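YncA (Salmonella typhimurium, PDB 3DR8) probably transfers the acetyl group of acetyl coenzyme A to an amine substrate, as a member of the GNAT acetyltransferase family. Local coordinates at residues 82-87 and 117-122. Sequence-based numbering, arbitrary orientation.
With ACO (acetyl coenzyme *a), chain H.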
ATOM      1  N   TYR A  82       6.395   4.859  11.338  1.00 16.67           N
ATOM      2  CA  TYR A  82       7.623   4.107  11.659  1.00 16.50           C
ATOM      3  C   TYR A  82       7.869   2.941  10.699  1.00 15.82           C
ATOM      4  O   TYR A  82       8.746   2.114  10.949  1.00 16.62           O
ATOM      5  CB  TYR A  82       7.603   3.628  13.119  1.00 16.99           C
ATOM      6  CG  TYR A  82       7.387   4.774  14.083  1.00 19.53           C
ATOM      7  CD1 TYR A  82       6.150   4.976  14.684  1.00 19.77           C
ATOM      8  CD2 TYR A  82       8.405   5.694  14.334  1.00 20.49           C
ATOM      9  CE1 TYR A  82       5.932   6.067  15.557  1.00 21.31           C
ATOM     10  CE2 TYR A  82       8.213   6.778  15.203  1.00 23.94           C
ATOM     11  CZ  TYR A  82       6.971   6.965  15.798  1.00 21.64           C
ATOM     12  OH  TYR A  82       6.792   8.025  16.670  1.00 21.51           O
ATOM     13  N   THR A  83       7.049   2.840   9.652  1.00 14.58           N
ATOM     14  CA  THR A  83       7.231   1.819   8.639  1.00 14.22           C
ATOM     15  C   THR A  83       7.661   2.439   7.319  1.00 14.66           C
ATOM     16  O   THR A  83       6.997   3.333   6.821  1.00 15.12           O
ATOM     17  CB  THR A  83       5.940   1.031   8.439  1.00 14.49           C
ATOM     18  OG1 THR A  83       5.589   0.376   9.674  1.00 14.27           O
ATOM     19  CG2 THR A  83       6.088  -0.008   7.301  1.00 15.90           C
ATOM     20  N   VAL A  84       8.751   1.941   6.740  1.00 15.48           N
ATOM     21  CA  VAL A  84       9.191   2.421   5.436  1.00 15.79           C
ATOM     22  C   VAL A  84       9.109   1.302   4.436  1.00 17.21           C
ATOM     23  O   VAL A  84       9.266   0.109   4.769  1.00 17.35           O
ATOM     24  CB  VAL A  84      10.605   3.057   5.460  1.00 15.38           C
ATOM     25  CG1 VAL A  84      10.604   4.315   6.332  1.00 14.61           C
ATOM     26  CG2 VAL A  84      11.634   2.102   5.973  1.00 15.99           C
ATOM     27  N   GLU A  85       8.868   1.687   3.190  1.00 16.62           N
ATOM     28  CA  GLU A  85       9.026   0.755   2.105  1.00 16.72           C
ATOM     29  C   GLU A  85      10.253   1.162   1.265  1.00 17.25           C
ATOM     30  O   GLU A  85      10.353   2.294   0.782  1.00 16.70           O
ATOM     31  CB  GLU A  85       7.752   0.678   1.278  1.00 15.87           C
ATOM     32  CG  GLU A  85       7.824  -0.336   0.107  1.00 17.13           C
ATOM     33  CD  GLU A  85       6.476  -0.485  -0.611  1.00 18.46           C
ATOM     34  OE1 GLU A  85       5.845   0.564  -0.892  1.00 21.48           O
ATOM     35  OE2 GLU A  85       6.035  -1.633  -0.882  1.00 18.32           O
ATOM     36  N   HIS A  86      11.176   0.224   1.103  1.00 16.55           N
ATOM     37  CA  HIS A  86      12.447   0.515   0.451  1.00 17.25           C
ATOM     38  C   HIS A  86      12.557  -0.096  -0.940  1.00 17.39           C
ATOM     39  O   HIS A  86      11.746  -0.939  -1.368  1.00 16.50           O
ATOM     40  CB  HIS A  86      13.599   0.001   1.320  1.00 16.60           C
ATOM     41  CG  HIS A  86      13.568  -1.482   1.492  1.00 16.79           C
ATOM     42  ND1 HIS A  86      14.242  -2.334   0.648  1.00 18.92           N
ATOM     43  CD2 HIS A  86      12.849  -2.265   2.328  1.00 13.79           C
ATOM     44  CE1 HIS A  86      13.989  -3.584   0.994  1.00 15.07           C
ATOM     45  NE2 HIS A  86      13.145  -3.568   2.011  1.00 20.04           N
ATOM     46  N   SER A  87      13.589   0.327  -1.648  1.00 17.60           N
ATOM     47  CA  SER A  87      13.877  -0.282  -2.921  1.00 19.49           C
ATOM     48  C   SER A  87      15.385  -0.287  -3.189  1.00 19.38           C
ATOM     49  O   SER A  87      16.121   0.566  -2.685  1.00 18.05           O
ATOM     50  CB  SER A  87      13.118   0.460  -4.014  1.00 20.27           C
ATOM     51  OG  SER A  87      13.485   1.816  -4.037  1.00 25.86           O
ATOM     52  N   HIS A 117      10.805   1.405  12.597  1.00 17.28           N
ATOM     53  CA  HIS A 117      10.519   0.143  13.289  1.00 16.19           C
ATOM     54  C   HIS A 117      10.465  -1.043  12.320  1.00 16.03           C
ATOM     55  O   HIS A 117      10.860  -2.172  12.673  1.00 15.45           O
ATOM     56  CB  HIS A 117       9.202   0.268  14.058  1.00 16.57           C
ATOM     57  CG  HIS A 117       8.871  -0.921  14.902  1.00 15.50           C
ATOM     58  ND1 HIS A 117       9.648  -1.315  15.971  1.00 17.84           N
ATOM     59  CD2 HIS A 117       7.834  -1.791  14.853  1.00 18.09           C
ATOM     60  CE1 HIS A 117       9.110  -2.377  16.542  1.00 15.87           C
ATOM     61  NE2 HIS A 117       8.019  -2.694  15.874  1.00 15.94           N
ATOM     62  N   VAL A 118       9.948  -0.797  11.116  1.00 15.38           N
ATOM     63  CA  VAL A 118       9.744  -1.868  10.139  1.00 15.08           C
ATOM     64  C   VAL A 118      10.162  -1.382   8.761  1.00 15.01           C
ATOM     65  O   VAL A 118       9.885  -0.237   8.381  1.00 14.56           O
ATOM     66  CB  VAL A 118       8.261  -2.439  10.120  1.00 15.22           C
ATOM     67  CG1 VAL A 118       8.098  -3.557   9.031  1.00 13.84           C
ATOM     68  CG2 VAL A 118       7.872  -3.037  11.469  1.00 15.40           C
HETATM   69  N   MSE A 119      10.861  -2.244   8.046  1.00 15.14           N
HETATM   70  CA  MSE A 119      11.064  -2.109   6.598  1.00 15.76           C
HETATM   71  C   MSE A 119      10.209  -3.128   5.850  1.00 15.31           C
HETATM   72  O   MSE A 119      10.219  -4.310   6.174  1.00 15.63           O
HETATM   73  CB  MSE A 119      12.529  -2.368   6.246  1.00 15.38           C
HETATM   74  CG  MSE A 119      13.473  -1.410   6.924  1.00 16.80           C
HETATM   75 SE   MSE A 119      15.333  -1.751   6.523  1.00 19.07          SE
HETATM   76  CE  MSE A 119      15.455  -1.125   4.699  1.00 15.11           C
ATOM     77  N   VAL A 120       9.508  -2.659   4.837  1.00 15.70           N
ATOM     78  CA  VAL A 120       8.638  -3.480   4.007  1.00 15.00           C
ATOM     79  C   VAL A 120       9.208  -3.561   2.597  1.00 15.15           C
ATOM     80  O   VAL A 120       9.450  -2.520   1.956  1.00 14.69           O
ATOM     81  CB  VAL A 120       7.163  -2.947   3.973  1.00 14.80           C
ATOM     82  CG1 VAL A 120       6.323  -3.673   2.889  1.00 13.09           C
ATOM     83  CG2 VAL A 120       6.481  -3.034   5.427  1.00 13.49           C
ATOM     84  N   ALA A 121       9.436  -4.785   2.138  1.00 15.32           N
ATOM     85  CA  ALA A 121       9.807  -5.044   0.723  1.00 15.80           C
ATOM     86  C   ALA A 121       8.594  -5.558  -0.077  1.00 16.14           C
ATOM     87  O   ALA A 121       8.026  -6.616   0.237  1.00 16.71           O
ATOM     88  CB  ALA A 121      10.959  -6.026   0.645  1.00 15.55           C
ATOM     89  N   GLY A 122       8.197  -4.816  -1.107  1.00 15.32           N
ATOM     90  CA  GLY A 122       7.179  -5.290  -2.051  1.00 14.30           C
ATOM     91  C   GLY A 122       7.876  -5.950  -3.236  1.00 15.18           C
ATOM     92  O   GLY A 122       8.422  -5.264  -4.104  1.00 15.90           O
TER
HETATM   93  N1A ACO H1423      17.956 -16.888  -8.347  1.00 39.26           N
HETATM   94  C2A ACO H1423      18.048 -16.999  -7.007  1.00 40.46           C
HETATM   95  N3A ACO H1423      18.952 -16.264  -6.321  1.00 39.88           N
HETATM   96  C4A ACO H1423      19.781 -15.405  -6.967  1.00 38.44           C
HETATM   97  C5A ACO H1423      19.701 -15.273  -8.333  1.00 39.15           C
HETATM   98  C6A ACO H1423      18.770 -16.024  -9.023  1.00 39.65           C
HETATM   99  N6A ACO H1423      18.720 -15.872 -10.371  1.00 39.62           N
HETATM  100  N7A ACO H1423      20.621 -14.372  -8.725  1.00 40.03           N
HETATM  101  C8A ACO H1423      21.260 -13.932  -7.617  1.00 39.50           C
HETATM  102  N9A ACO H1423      20.753 -14.585  -6.563  1.00 39.00           N
HETATM  103  C1B ACO H1423      21.128 -14.381  -5.148  1.00 37.95           C
HETATM  104  C2B ACO H1423      22.610 -14.380  -4.813  1.00 36.60           C
HETATM  105  O2B ACO H1423      23.129 -15.725  -4.720  1.00 37.79           O
HETATM  106  C3B ACO H1423      22.555 -13.618  -3.488  1.00 34.90           C
HETATM  107  O3B ACO H1423      22.251 -14.477  -2.390  1.00 34.51           O
HETATM  108  P3B ACO H1423      22.917 -14.166  -0.948  1.00 35.35           P
HETATM  109  O7A ACO H1423      22.655 -12.698  -0.625  1.00 35.50           O
HETATM  110  O8A ACO H1423      24.383 -14.420  -1.230  1.00 36.77           O
HETATM  111  O9A ACO H1423      22.293 -15.185  -0.035  1.00 35.43           O
HETATM  112  C4B ACO H1423      21.376 -12.656  -3.625  1.00 34.07           C
HETATM  113  O4B ACO H1423      20.671 -13.072  -4.787  1.00 32.92           O
HETATM  114  C5B ACO H1423      21.765 -11.180  -3.749  1.00 31.17           C
HETATM  115  O5B ACO H1423      22.865 -11.068  -4.640  1.00 30.10           O
HETATM  116  P1A ACO H1423      23.544  -9.674  -5.029  1.00 25.70           P
HETATM  117  O1A ACO H1423      24.551  -9.975  -6.119  1.00 25.68           O
HETATM  118  O2A ACO H1423      23.906  -8.848  -3.816  1.00 22.51           O
HETATM  119  O3A ACO H1423      22.284  -8.969  -5.759  1.00 25.57           O
HETATM  120  P2A ACO H1423      22.323  -7.877  -6.918  1.00 21.80           P
HETATM  121  O4A ACO H1423      22.085  -8.559  -8.235  1.00 21.38           O
HETATM  122  O5A ACO H1423      23.422  -6.851  -6.800  1.00 22.85           O
HETATM  123  O6A ACO H1423      20.978  -7.086  -6.477  1.00 23.75           O
HETATM  124  CBP ACO H1423      18.663  -6.934  -7.059  1.00 18.10           C
HETATM  125  CCP ACO H1423      19.719  -7.746  -6.336  1.00 17.97           C
HETATM  126  CDP ACO H1423      17.356  -7.713  -7.034  1.00 16.55           C
HETATM  127  CEP ACO H1423      18.483  -5.634  -6.281  1.00 19.86           C
HETATM  128  CAP ACO H1423      19.163  -6.644  -8.492  1.00 16.91           C
HETATM  129  OAP ACO H1423      19.415  -7.837  -9.291  1.00 19.47           O
HETATM  130  C9P ACO H1423      18.281  -5.773  -9.354  1.00 14.51           C
HETATM  131  O9P ACO H1423      18.520  -4.590  -9.510  1.00 13.90           O
HETATM  132  N8P ACO H1423      17.271  -6.360 -10.023  1.00 12.90           N
HETATM  133  C7P ACO H1423      16.312  -5.733 -10.931  1.00 13.96           C
HETATM  134  C6P ACO H1423      15.410  -4.730 -10.163  1.00 15.39           C
HETATM  135  C5P ACO H1423      14.811  -5.383  -8.893  1.00 16.93           C
HETATM  136  O5P ACO H1423      14.198  -6.468  -8.920  1.00 15.90           O
HETATM  137  N4P ACO H1423      14.967  -4.719  -7.741  1.00 15.07           N
HETATM  138  C3P ACO H1423      14.480  -5.183  -6.428  1.00 15.45           C
HETATM  139  C2P ACO H1423      12.971  -4.933  -6.354  1.00 14.83           C
HETATM  140  S1P ACO H1423      12.249  -5.426  -4.807  1.00 17.20           S
HETATM  141  C   ACO H1423      13.070  -4.505  -3.528  1.00 16.62           C
HETATM  142  O   ACO H1423      13.474  -3.252  -4.098  1.00 15.94           O
HETATM  143  CH3 ACO H1423      12.226  -4.334  -2.255  1.00 15.97           C
HETATM  144  O   HOH W   1       9.433  -2.385  -1.967  1.00 17.05           O
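Y82 O accepts two backbone hydrogen bonds, from H117 N at 2.7 Å and V118 N at 3.2 Å. Parallel pairing continues with V84 N to V118 O and V120 N to V84 O. The last, H86 N to V120 O, is weak at 3.4 Å. The axes of 83-87 and 118-122 cross at 41°, and the backbones part after E85 and V120. Then a water donates to H86 O and accepts from G122 N. These neighbouring strands of the GNAT fold are joined through helix 99-113 in a beta-alpha-beta crossover. As in other GNAT enzymes, the acetyl thioester of acetyl coenzyme A lies where they splay apart. Its CH3 lies 3.5 Å from H86 O and 3.6 Å from A121 CB. On the helix side, V84 and M119 lie side by side. M119, present as selenomethionine, bends at chi3 (73°) and sets CE over one face of the H86 ring, a CH-pi contact 4.0 Å from the centroid. The ring meets H134 and F139. On the other face, T83 CG2 touches V120 CG2 at 3.6 Å. T83 OG1 is hydrogen-bonded to V148 O of the second subunit. E85, on the same face, sets CG against backbone V120 O and leans toward G122.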